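Local coordinates for protein SM80.1 Vicilin (Solanum melongena, PDB 5VF5) that probably serves as a seed storage globulin of the 7S vicilin type, with two cupin domains and a bound copper ion, at residues A[275-281]-A[325-331]; A[259-265]-A[321-325]; A[12-16]-A[314-320]; A[244-250]-A[336-342]. One frame throughout, in Å; residues are numbered along the deposited sequence.

All four contacts belong to the C-terminal cupin barrel, with contact 3 bringing in the N-terminal segment 12-16. Contacts 1 and 2 share His325, a copper ligand, and lie about 12 Å apart between centres; Ile327 N and Tyr259 O, 2.9 Å apart, join their strands. Contact 3 reaches the same metal site through Tyr12, whose OH lies 3.2 Å from Cys281 SG. Contact 4 belongs to the same sheet as contact 3, about 13 Å away between centres. It faces contact 1 across the barrel interior, where Phe329 CB comes within 3.8 Å of Ile250 CD1. Contacts 2 and 4 do not touch, their nearest atoms being about 4 Å apart.

Contact 1 of 4, residues A[275-281]-A[325-331]; sequences ARFEMAC and HPITFIA. With CU (copper (II) ion), chain D.
Cys281 and His325 meet at the copper site of the C-terminal cupin barrel, where strand 275-281 ends at the metal and the antiparallel strand 327-331 begins beside it. Copper is bound by Cys281 SG at 2.2 Å and by His325 NE2 at 2.0 Å, and His283, whose ring lies nearly parallel to that of His325, is the third protein ligand. The sulfur sits at the edge of the His325 imidazole, near its plane, with SG anti to the backbone N of Cys281 (chi1 180°). Behind the site, Ala280 N donates to Pro326 O at 3.0 Å, and Glu278 and Arg276 form reciprocal backbone pairs with Thr328 and Ile330.

Phe277 and Met279 share one face of this sheet with Ile327 and Phe329. Phe277 CB rests 3.8 Å from Phe329 CD2, while its own ring, swung between the backbone N and the carbonyl carbon (chi1 70°), leads away toward Leu313 and Leu319. Ile327 CD1 and Met279 CB touch at 3.9 Å, the two side chains crossing at a slant. The face of Glu278 and Thr328 is mixed: Thr328 CG2 touches Glu278 CB at 4.0 Å, whereas OG1 is taken up by Val256 O. Arg276 and Glu278 make a weak salt bridge along their own strand, NH2 to OE2 3.5 Å.

One sulfur and two imidazole nitrogens form a donor set well suited to copper. Cys281 ends one paired strand and His325 stands just ahead of the other, which is consistent with the pairing holding these two ligands at a fixed spacing.

Contact 2 of 4, residues A[259-265]-A[321-325]; sequences YYNSRST and IPAGH. With CU (copper (II) ion), chain D; ACT (acetate ion), chain C.
Ser264 O and Ile321 O, one from each segment, converge on a single water, at 2.7 Å and 2.8 Å. The same water accepts from Asn261 ND2 at 3.0 Å, so three polar groups grip it. The other N-H of that amide points almost straight at OXT of an acetate ion, which probably came from the crystallisation liquor. Tyr259 OH donates to the same oxygen at 2.7 Å, approaching it so that OXT lies at the edge of the tyrosine ring, near its plane. Lys351 and Arg266 also bind this acetate, and Asn261 OD1 is held by Lys351 and Asn349. With CG beside its backbone N (chi1 -72°), Asn261 can turn its amide toward both water and acetate. A second water links Asn261 N to His325 O.

Facing this strand end, Pro322 to His325 form a type II turn that joins two strands of the cupin barrel and delivers a copper ligand. Gly324 takes the positive phi of the turn (84°), and its N donates to Asn261 O at 2.8 Å, nearly along the C=O axis. Ala323 CB presses on Arg263 O at 3.3 Å, while Tyr260 CB touches His325 O and the Tyr260 ring meets Gly324 CA obliquely.

Within the turn, the ND1 bond of His325 to Ala323 O, with the copper bond at NE2, would restrain the rotation of the ring. ND1 reaches Ala323 O at 3.0 Å with the oxygen in the ring plane, although the nitrogen stands 50° out of the carbonyl plane. Pro322 CB covers one face of that ring, offset toward its rim.

Contact 3 of 4, residues A[12-16]-A[314-320]; sequences YLFKS and NVGDVLV
Lys15 and Asp317 lie side by side and join in a salt bridge, NZ to OD2 2.8 Å, met on the syn side of the carboxylate. Two bends in the lysine chain, at chi2 and chi3 (-71° and -64°), fold its CD and CE back along the acid. OD2 has a second donor, Asn314 N at 2.8 Å, which comes from above the other face of the carboxylate plane. OD1 is satisfied by Ser16 N at 2.8 Å on its anti side and by a water at 2.7 Å that also donates to Val315 O and accepts from Ser16 OG. Both carboxylate oxygens are thus doubly held, which would favour the ionised form of Asp317. Asn314 ND2 is bonded to Asn274.

The backbone pairing is equally complete at its centre. Phe14 and Val318 exchange N-H...O bonds, each 2.8 Å, and Val320 N donates to Tyr12 O at 2.9 Å. Val320 O is the exception: it is buried without a polar partner in the model, and Tyr12 CB rests against it at 3.3 Å. Phe14 CE1 meets Val320 CG2, with Phe36 making an edge-to-face contact on the Phe14 ring.

Asp317 closes the type II turn that begins at Asn314, its N bonded back to Asn314 O. The arrangement is that of an edge strand, 13-14, added antiparallel to strand 318-321 of a cupin barrel, with an aspartate tying the turn to the incoming chain.

Contact 4 of 4, residues A[244-250]-A[336-342]; sequences AVAFMNI and NFRVVGF
Met248 and Val339 sit side by side in the tightly packed part of this antiparallel pair, with Met248 CB 3.7 Å from Val339 CG2. On the same face Ile250 CD1 touches the edge of the Phe337 ring, 4.0 Å from CD2, and Phe329 and Ala331 of strand 327-331 pack on this layer from across the barrel interior. Reciprocal backbone bonds hold Ala246 to Gly341, Met248 to Val339 and Ile250 to Phe337; the Ile250 N to Phe337 O bond is 2.8 Å and almost straight.

The opposite face holds the partly exposed residues Phe247 and Arg338. Phe247 meets Val340 through CD2 and CG2 at a slack 4.2 Å. Farther along, Val245 CG2 lies 4.0 Å from Phe342 CE1, and strand 69-77 of the N-terminal cupin covers part of this face, at Val245, Phe247 and Phe342. At the other end, Asn249 extends its amide (CG opposite the backbone N, chi1 -171°) toward two polar side chains of the neighbouring strand. In the conformers modelled here, Asn336 ND2 donates to Asn249 OD1 at 2.8 Å on an in-plane lone pair. The guanidinium of Arg338 stacks on the same amide with planes 5° apart, OD1 standing 3.3 Å above the centre of the cation.

Glu272 binds both Arg338 NE and Asn336 ND2, and Gln226 takes Asn249 ND2. The cation over the Asn249 amide would probably polarise it, stabilising negative charge on OD1 and making ND2 a better donor to Gln226, though Glu272 offsets part of the charge.

Contact 1 of 4, residues A[275-281]-A[325-331]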
# COMPACT_ATOMS: atom_id res chain seq x y z
N ALA A 275 11.19 -12.82 -1.61
CA ALA A 275 11.21 -13.20 -3.00
C ALA A 275 12.38 -12.60 -3.76
O ALA A 275 12.92 -11.55 -3.39
CB ALA A 275 9.88 -12.83 -3.68
N ARG A 276 12.73 -13.27 -4.83
CA ARG A 276 13.63 -12.78 -5.88
C ARG A 276 12.71 -12.19 -6.94
O ARG A 276 11.69 -12.79 -7.25
CB ARG A 276 14.43 -14.02 -6.41
CG ARG A 276 15.05 -14.09 -7.79
CD ARG A 276 15.64 -15.51 -8.04
NE ARG A 276 16.33 -15.61 -9.33
CZ ARG A 276 16.48 -16.73 -10.06
NH1 ARG A 276 16.00 -17.88 -9.63
NH2 ARG A 276 17.13 -16.69 -11.24
N PHE A 277 13.01 -11.01 -7.46
CA PHE A 277 12.31 -10.47 -8.59
C PHE A 277 13.22 -10.27 -9.77
O PHE A 277 14.42 -9.97 -9.60
CB PHE A 277 11.57 -9.18 -8.25
CG PHE A 277 12.46 -7.99 -7.99
CD1 PHE A 277 12.80 -7.15 -9.04
CD2 PHE A 277 12.90 -7.68 -6.71
CE1 PHE A 277 13.60 -6.03 -8.82
CE2 PHE A 277 13.72 -6.58 -6.49
CZ PHE A 277 14.07 -5.77 -7.56
N GLU A 278 12.67 -10.33 -10.97
CA GLU A 278 13.37 -9.94 -12.19
C GLU A 278 12.39 -9.13 -13.02
O GLU A 278 11.24 -9.56 -13.20
CB GLU A 278 13.85 -11.13 -13.00
CG GLU A 278 14.82 -12.01 -12.25
CD GLU A 278 15.56 -12.99 -13.14
OE1 GLU A 278 15.11 -13.22 -14.31
OE2 GLU A 278 16.61 -13.55 -12.66
N MET A 279 12.79 -7.99 -13.49
CA MET A 279 12.02 -7.07 -14.29
C MET A 279 12.83 -6.77 -15.55
O MET A 279 14.08 -6.71 -15.51
CB MET A 279 11.71 -5.79 -13.49
CG MET A 279 10.69 -4.85 -14.13
SD MET A 279 9.89 -3.69 -13.01
CE MET A 279 11.32 -2.75 -12.52
N ALA A 280 12.13 -6.52 -16.66
CA ALA A 280 12.73 -6.07 -17.92
C ALA A 280 12.46 -4.60 -18.08
O ALA A 280 11.29 -4.21 -18.14
CB ALA A 280 12.15 -6.84 -19.08
N CYS A 281 13.50 -3.76 -18.12
CA CYS A 281 13.30 -2.30 -18.22
C CYS A 281 14.00 -1.74 -19.44
O CYS A 281 15.20 -1.84 -19.52
CB CYS A 281 13.82 -1.57 -16.99
SG CYS A 281 13.63 0.24 -17.02
N HIS A 325 6.00 -3.01 -17.92
CA HIS A 325 7.26 -3.68 -17.64
C HIS A 325 7.05 -5.13 -17.25
O HIS A 325 6.39 -5.40 -16.26
CB HIS A 325 8.01 -2.98 -16.52
CG HIS A 325 8.64 -1.67 -16.92
ND1 HIS A 325 7.93 -0.67 -17.56
CD2 HIS A 325 9.88 -1.18 -16.71
CE1 HIS A 325 8.72 0.36 -17.75
NE2 HIS A 325 9.91 0.08 -17.24
N PRO A 326 7.62 -6.07 -18.01
CA PRO A 326 7.56 -7.48 -17.64
C PRO A 326 8.22 -7.71 -16.28
O PRO A 326 9.31 -7.17 -16.00
CB PRO A 326 8.32 -8.19 -18.76
CG PRO A 326 8.10 -7.28 -19.95
CD PRO A 326 8.22 -5.90 -19.34
N ILE A 327 7.59 -8.52 -15.45
CA ILE A 327 8.06 -8.80 -14.10
C ILE A 327 7.71 -10.22 -13.70
O ILE A 327 6.67 -10.74 -14.09
CB ILE A 327 7.43 -7.78 -13.10
CG1 ILE A 327 7.80 -8.01 -11.65
CG2 ILE A 327 5.91 -7.78 -13.17
CD1 ILE A 327 8.91 -7.20 -11.18
N THR A 328 8.54 -10.80 -12.85
CA THR A 328 8.29 -12.06 -12.18
C THR A 328 8.80 -11.97 -10.76
O THR A 328 9.78 -11.25 -10.46
CB THR A 328 8.90 -13.27 -12.93
OG1 THR A 328 8.53 -14.50 -12.30
CG2 THR A 328 10.40 -13.19 -12.96
N PHE A 329 8.16 -12.71 -9.88
CA PHE A 329 8.56 -12.89 -8.48
C PHE A 329 8.66 -14.39 -8.21
O PHE A 329 7.76 -15.13 -8.57
CB PHE A 329 7.56 -12.31 -7.50
CG PHE A 329 7.31 -10.84 -7.65
CD1 PHE A 329 6.32 -10.37 -8.49
CD2 PHE A 329 8.04 -9.91 -6.91
CE1 PHE A 329 6.06 -9.00 -8.60
CE2 PHE A 329 7.79 -8.56 -7.01
CZ PHE A 329 6.81 -8.10 -7.86
N ILE A 330 9.70 -14.78 -7.49
CA ILE A 330 9.97 -16.16 -7.16
C ILE A 330 10.10 -16.19 -5.61
O ILE A 330 11.01 -15.57 -5.03
CB ILE A 330 11.30 -16.66 -7.77
CG1 ILE A 330 11.23 -16.64 -9.30
CG2 ILE A 330 11.58 -18.07 -7.28
CD1 ILE A 330 11.72 -15.33 -9.89
N ALA A 331 9.18 -16.86 -4.95
CA ALA A 331 9.21 -17.05 -3.52
C ALA A 331 10.43 -17.83 -3.12
O ALA A 331 10.85 -18.79 -3.80
CB ALA A 331 7.94 -17.72 -3.04
CU CU D . 11.63 0.92 -17.80

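Contact 2 of 4, residues A[259-265]-A[321-325]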
# COMPACT_ATOMS: atom_id res chain seq x y z
N TYR A 259 4.66 -11.49 -16.21
CA TYR A 259 3.49 -10.78 -16.71
C TYR A 259 3.81 -9.30 -16.76
O TYR A 259 4.86 -8.83 -16.29
CB TYR A 259 2.29 -11.00 -15.77
CG TYR A 259 2.44 -10.30 -14.43
CD1 TYR A 259 3.11 -10.90 -13.36
CD2 TYR A 259 1.95 -9.02 -14.24
CE1 TYR A 259 3.27 -10.25 -12.14
CE2 TYR A 259 2.12 -8.35 -13.02
CZ TYR A 259 2.79 -8.97 -11.98
OH TYR A 259 2.92 -8.35 -10.75
N TYR A 260 2.91 -8.52 -17.35
CA TYR A 260 2.97 -7.07 -17.21
C TYR A 260 1.57 -6.49 -17.03
O TYR A 260 0.56 -7.11 -17.42
CB TYR A 260 3.72 -6.38 -18.39
CG TYR A 260 3.01 -6.47 -19.74
CD1 TYR A 260 3.20 -7.55 -20.61
CD2 TYR A 260 2.12 -5.50 -20.13
CE1 TYR A 260 2.54 -7.61 -21.83
CE2 TYR A 260 1.48 -5.55 -21.36
CZ TYR A 260 1.68 -6.63 -22.20
OH TYR A 260 1.05 -6.74 -23.41
N ASN A 261 1.51 -5.31 -16.44
CA ASN A 261 0.28 -4.52 -16.34
C ASN A 261 0.19 -3.58 -17.53
O ASN A 261 1.14 -2.90 -17.86
CB ASN A 261 0.28 -3.74 -15.05
CG ASN A 261 0.07 -4.62 -13.86
OD1 ASN A 261 -0.99 -5.25 -13.75
ND2 ASN A 261 1.06 -4.68 -12.96
N SER A 262 -0.97 -3.53 -18.16
CA SER A 262 -1.13 -2.75 -19.36
C SER A 262 -0.95 -1.26 -19.19
O SER A 262 -0.37 -0.62 -20.03
CB SER A 262 -2.48 -3.07 -20.02
OG SER A 262 -3.57 -2.61 -19.24
N ARG A 263 -1.50 -0.71 -18.11
CA ARG A 263 -1.42 0.75 -17.88
C ARG A 263 -1.13 1.21 -16.47
O ARG A 263 -0.72 2.35 -16.30
CB ARG A 263 -2.63 1.46 -18.40
CG ARG A 263 -3.89 1.10 -17.76
CD ARG A 263 -4.98 2.11 -18.22
NE ARG A 263 -5.00 3.39 -17.51
CZ ARG A 263 -4.68 4.61 -17.95
NH1 ARG A 263 -4.14 4.82 -19.17
NH2 ARG A 263 -4.84 5.65 -17.14
N SER A 264 -1.28 0.32 -15.48
CA SER A 264 -1.18 0.71 -14.11
C SER A 264 0.20 0.48 -13.54
O SER A 264 0.72 -0.61 -13.66
CB SER A 264 -2.24 -0.02 -13.29
OG SER A 264 -2.18 0.28 -11.89
N THR A 265 0.75 1.51 -12.95
CA THR A 265 1.98 1.38 -12.17
C THR A 265 1.61 0.85 -10.79
O THR A 265 0.59 1.26 -10.20
CB THR A 265 2.65 2.75 -12.01
OG1 THR A 265 3.09 3.21 -13.28
CG2 THR A 265 3.84 2.72 -11.07
N ILE A 321 6.56 -1.15 -9.83
CA ILE A 321 6.54 -1.80 -11.13
C ILE A 321 5.90 -0.81 -12.11
O ILE A 321 4.65 -0.66 -12.10
CB ILE A 321 5.69 -3.10 -11.14
CG1 ILE A 321 6.00 -4.01 -9.91
CG2 ILE A 321 5.92 -3.81 -12.49
CD1 ILE A 321 5.01 -5.15 -9.80
N PRO A 322 6.70 -0.16 -12.97
CA PRO A 322 6.07 0.74 -13.94
C PRO A 322 5.17 -0.05 -14.92
O PRO A 322 5.41 -1.24 -15.19
CB PRO A 322 7.26 1.34 -14.69
CG PRO A 322 8.41 1.11 -13.81
CD PRO A 322 8.16 -0.14 -13.05
N ALA A 323 4.16 0.63 -15.47
CA ALA A 323 3.30 0.02 -16.42
C ALA A 323 4.07 -0.51 -17.64
O ALA A 323 5.10 0.05 -18.05
CB ALA A 323 2.23 0.99 -16.89
N GLY A 324 3.63 -1.66 -18.15
CA GLY A 324 4.20 -2.25 -19.35
C GLY A 324 5.44 -3.07 -19.12
O GLY A 324 5.89 -3.77 -20.01
N HIS A 325 6.00 -3.01 -17.92
CA HIS A 325 7.26 -3.68 -17.64
C HIS A 325 7.05 -5.13 -17.25
O HIS A 325 6.39 -5.40 -16.26
CB HIS A 325 8.01 -2.98 -16.52
CG HIS A 325 8.64 -1.67 -16.92
ND1 HIS A 325 7.93 -0.67 -17.56
CD2 HIS A 325 9.88 -1.18 -16.71
CE1 HIS A 325 8.72 0.36 -17.75
NE2 HIS A 325 9.91 0.08 -17.24
CU CU D . 11.63 0.92 -17.80
C ACT C . 0.45 -6.32 -9.43
O ACT C . -0.77 -5.96 -9.45
OXT ACT C . 1.11 -6.36 -10.49
CH3 ACT C . 1.15 -6.74 -8.16
O HOH W 1 3.96 -4.10 -15.63
O HOH W 2 2.84 -2.32 -13.44

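Contact 3 of 4, residues A[12-16]-A[314-320]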
# COMPACT_ATOMS: atom_id res chain seq x y z
N TYR A 12 13.70 1.54 -8.76
CA TYR A 12 12.36 1.09 -8.44
C TYR A 12 12.23 0.43 -7.09
O TYR A 12 11.13 0.17 -6.62
CB TYR A 12 11.92 0.11 -9.51
CG TYR A 12 12.00 0.62 -10.92
CD1 TYR A 12 11.33 1.76 -11.30
CD2 TYR A 12 12.78 -0.01 -11.87
CE1 TYR A 12 11.42 2.26 -12.59
CE2 TYR A 12 12.86 0.48 -13.16
CZ TYR A 12 12.15 1.59 -13.51
OH TYR A 12 12.24 2.09 -14.80
N LEU A 13 13.35 0.08 -6.45
CA LEU A 13 13.38 -0.64 -5.19
C LEU A 13 13.55 0.34 -4.05
O LEU A 13 14.47 1.18 -4.08
CB LEU A 13 14.56 -1.59 -5.21
CG LEU A 13 14.86 -2.34 -3.91
CD1 LEU A 13 13.71 -3.26 -3.57
CD2 LEU A 13 16.13 -3.15 -4.07
N PHE A 14 12.70 0.23 -3.03
CA PHE A 14 12.73 1.10 -1.86
C PHE A 14 12.76 0.19 -0.66
O PHE A 14 11.74 -0.37 -0.23
CB PHE A 14 11.53 2.03 -1.80
CG PHE A 14 11.45 3.03 -2.94
CD1 PHE A 14 11.03 2.66 -4.18
CD2 PHE A 14 11.86 4.35 -2.75
CE1 PHE A 14 11.02 3.56 -5.24
CE2 PHE A 14 11.81 5.27 -3.79
CZ PHE A 14 11.40 4.87 -5.05
N LYS A 15 13.94 -0.01 -0.11
CA LYS A 15 14.09 -0.85 1.04
C LYS A 15 13.32 -0.29 2.27
O LYS A 15 13.16 0.93 2.41
CB LYS A 15 15.56 -1.05 1.36
CG LYS A 15 16.29 -1.83 0.27
CD LYS A 15 15.92 -3.30 0.22
CE LYS A 15 16.35 -3.96 1.50
NZ LYS A 15 15.97 -5.40 1.52
N SER A 16 12.93 -1.19 3.17
CA SER A 16 12.15 -0.79 4.32
C SER A 16 12.79 0.33 5.15
O SER A 16 12.09 1.20 5.68
CB SER A 16 11.80 -1.99 5.19
OG SER A 16 12.96 -2.47 5.82
N ASN A 314 12.17 -8.23 0.91
CA ASN A 314 11.91 -8.67 2.26
C ASN A 314 10.73 -7.90 2.83
O ASN A 314 10.30 -6.86 2.28
CB ASN A 314 13.11 -8.32 3.18
CG ASN A 314 14.41 -8.73 2.61
OD1 ASN A 314 15.40 -7.95 2.65
ND2 ASN A 314 14.48 -9.95 2.11
N VAL A 315 10.24 -8.37 3.96
CA VAL A 315 9.11 -7.74 4.62
C VAL A 315 9.35 -6.23 4.82
O VAL A 315 10.40 -5.82 5.30
CB VAL A 315 8.76 -8.43 5.95
CG1 VAL A 315 7.76 -7.60 6.74
CG2 VAL A 315 8.22 -9.82 5.70
N GLY A 316 8.38 -5.43 4.38
CA GLY A 316 8.41 -3.97 4.52
C GLY A 316 9.08 -3.23 3.35
O GLY A 316 9.00 -2.01 3.27
N ASP A 317 9.72 -3.97 2.45
CA ASP A 317 10.31 -3.38 1.27
C ASP A 317 9.22 -3.05 0.26
O ASP A 317 8.16 -3.72 0.22
CB ASP A 317 11.26 -4.35 0.57
CG ASP A 317 12.54 -4.63 1.35
OD1 ASP A 317 12.88 -3.90 2.31
OD2 ASP A 317 13.20 -5.62 0.94
N VAL A 318 9.50 -2.08 -0.58
CA VAL A 318 8.65 -1.67 -1.69
C VAL A 318 9.34 -1.84 -3.03
O VAL A 318 10.52 -1.50 -3.19
CB VAL A 318 8.19 -0.21 -1.47
CG1 VAL A 318 7.58 0.40 -2.72
CG2 VAL A 318 7.23 -0.15 -0.30
N LEU A 319 8.59 -2.33 -4.02
CA LEU A 319 9.02 -2.29 -5.39
C LEU A 319 7.98 -1.54 -6.20
O LEU A 319 6.80 -1.89 -6.12
CB LEU A 319 9.17 -3.68 -5.97
CG LEU A 319 9.73 -3.76 -7.39
CD1 LEU A 319 11.16 -3.26 -7.52
CD2 LEU A 319 9.63 -5.18 -7.91
N VAL A 320 8.41 -0.60 -7.02
CA VAL A 320 7.53 0.07 -7.96
C VAL A 320 7.67 -0.69 -9.30
O VAL A 320 8.78 -0.83 -9.82
CB VAL A 320 7.87 1.55 -8.11
CG1 VAL A 320 7.04 2.17 -9.22
CG2 VAL A 320 7.70 2.28 -6.78
O HOH W 3 13.10 -4.93 4.79

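Contact 4 of 4, residues A[244-250]-A[336-342]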
# COMPACT_ATOMS: atom_id res chain seq x y z
N ALA A 244 -6.25 1.01 -7.46
CA ALA A 244 -6.61 -0.34 -7.13
C ALA A 244 -5.84 -0.80 -5.92
O ALA A 244 -4.74 -0.29 -5.63
CB ALA A 244 -6.32 -1.27 -8.28
N VAL A 245 -6.36 -1.83 -5.27
CA VAL A 245 -5.63 -2.51 -4.20
C VAL A 245 -5.57 -3.98 -4.55
O VAL A 245 -6.61 -4.62 -4.68
CB VAL A 245 -6.26 -2.33 -2.80
CG1 VAL A 245 -5.43 -3.04 -1.78
CG2 VAL A 245 -6.48 -0.85 -2.51
N ALA A 246 -4.37 -4.51 -4.70
CA ALA A 246 -4.14 -5.85 -5.14
C ALA A 246 -3.51 -6.61 -3.97
O ALA A 246 -2.65 -6.11 -3.23
CB ALA A 246 -3.24 -5.90 -6.35
N PHE A 247 -3.90 -7.87 -3.85
CA PHE A 247 -3.35 -8.80 -2.89
C PHE A 247 -2.79 -10.01 -3.65
O PHE A 247 -3.53 -10.67 -4.39
CB PHE A 247 -4.46 -9.27 -1.96
CG PHE A 247 -5.16 -8.15 -1.23
CD1 PHE A 247 -6.21 -7.46 -1.81
CD2 PHE A 247 -4.70 -7.75 0.02
CE1 PHE A 247 -6.85 -6.44 -1.12
CE2 PHE A 247 -5.34 -6.75 0.74
CZ PHE A 247 -6.40 -6.06 0.14
N MET A 248 -1.49 -10.25 -3.52
CA MET A 248 -0.87 -11.38 -4.21
C MET A 248 -0.19 -12.23 -3.18
O MET A 248 0.59 -11.72 -2.37
CB MET A 248 0.09 -10.93 -5.31
CG MET A 248 0.69 -12.08 -6.10
SD MET A 248 1.38 -11.54 -7.66
CE MET A 248 2.86 -10.82 -7.00
N ASN A 249 -0.47 -13.52 -3.24
CA ASN A 249 0.19 -14.51 -2.43
C ASN A 249 0.81 -15.56 -3.34
O ASN A 249 0.13 -16.10 -4.22
CB ASN A 249 -0.77 -15.18 -1.46
CG ASN A 249 -0.03 -16.06 -0.45
OD1 ASN A 249 0.84 -15.60 0.28
ND2 ASN A 249 -0.28 -17.34 -0.50
N ILE A 250 2.10 -15.80 -3.13
CA ILE A 250 2.82 -16.87 -3.83
C ILE A 250 3.19 -17.91 -2.75
O ILE A 250 3.89 -17.60 -1.76
CB ILE A 250 4.08 -16.34 -4.54
CG1 ILE A 250 3.71 -15.18 -5.49
CG2 ILE A 250 4.76 -17.47 -5.30
CD1 ILE A 250 4.87 -14.57 -6.20
N ASN A 336 5.45 -18.65 2.43
CA ASN A 336 4.76 -17.97 1.35
C ASN A 336 5.30 -16.53 1.27
O ASN A 336 5.91 -16.00 2.23
CB ASN A 336 3.28 -17.92 1.63
CG ASN A 336 2.99 -17.09 2.84
OD1 ASN A 336 3.52 -17.38 3.93
ND2 ASN A 336 2.22 -16.05 2.68
N PHE A 337 5.12 -15.91 0.11
CA PHE A 337 5.48 -14.53 -0.15
C PHE A 337 4.19 -13.78 -0.43
O PHE A 337 3.49 -14.09 -1.40
CB PHE A 337 6.41 -14.44 -1.34
CG PHE A 337 6.72 -13.04 -1.81
CD1 PHE A 337 7.54 -12.20 -1.05
CD2 PHE A 337 6.26 -12.56 -3.06
CE1 PHE A 337 7.88 -10.94 -1.48
CE2 PHE A 337 6.62 -11.30 -3.48
CZ PHE A 337 7.44 -10.49 -2.70
N ARG A 338 3.86 -12.85 0.45
CA ARG A 338 2.62 -12.08 0.35
C ARG A 338 2.87 -10.59 0.27
O ARG A 338 3.66 -10.02 1.01
CB ARG A 338 1.75 -12.33 1.58
CG ARG A 338 0.29 -11.91 1.39
CD ARG A 338 -0.60 -12.24 2.60
NE ARG A 338 -0.48 -13.64 3.06
CZ ARG A 338 -1.24 -14.66 2.65
NH1 ARG A 338 -2.22 -14.50 1.74
NH2 ARG A 338 -1.04 -15.87 3.17
N VAL A 339 2.18 -9.98 -0.69
CA VAL A 339 2.34 -8.52 -0.96
C VAL A 339 0.99 -7.86 -1.05
O VAL A 339 -0.03 -8.51 -1.43
CB VAL A 339 3.16 -8.21 -2.25
CG1 VAL A 339 4.50 -8.89 -2.18
CG2 VAL A 339 2.41 -8.63 -3.50
N VAL A 340 0.96 -6.57 -0.78
CA VAL A 340 -0.15 -5.71 -1.10
C VAL A 340 0.38 -4.72 -2.10
O VAL A 340 1.46 -4.16 -1.91
CB VAL A 340 -0.64 -4.92 0.12
CG1 VAL A 340 -1.75 -3.93 -0.27
CG2 VAL A 340 -1.11 -5.90 1.14
N GLY A 341 -0.33 -4.56 -3.19
CA GLY A 341 0.06 -3.60 -4.23
C GLY A 341 -0.98 -2.50 -4.41
O GLY A 341 -2.19 -2.78 -4.51
N PHE A 342 -0.57 -1.27 -4.40
CA PHE A 342 -1.41 -0.19 -4.82
C PHE A 342 -1.21 0.04 -6.30
O PHE A 342 -0.09 0.21 -6.76
CB PHE A 342 -1.08 1.09 -4.05
CG PHE A 342 -1.46 1.04 -2.61
CD1 PHE A 342 -2.81 0.98 -2.27
CD2 PHE A 342 -0.53 1.10 -1.59
CE1 PHE A 342 -3.22 0.96 -0.95
CE2 PHE A 342 -0.92 1.10 -0.26
CZ PHE A 342 -2.26 1.02 0.08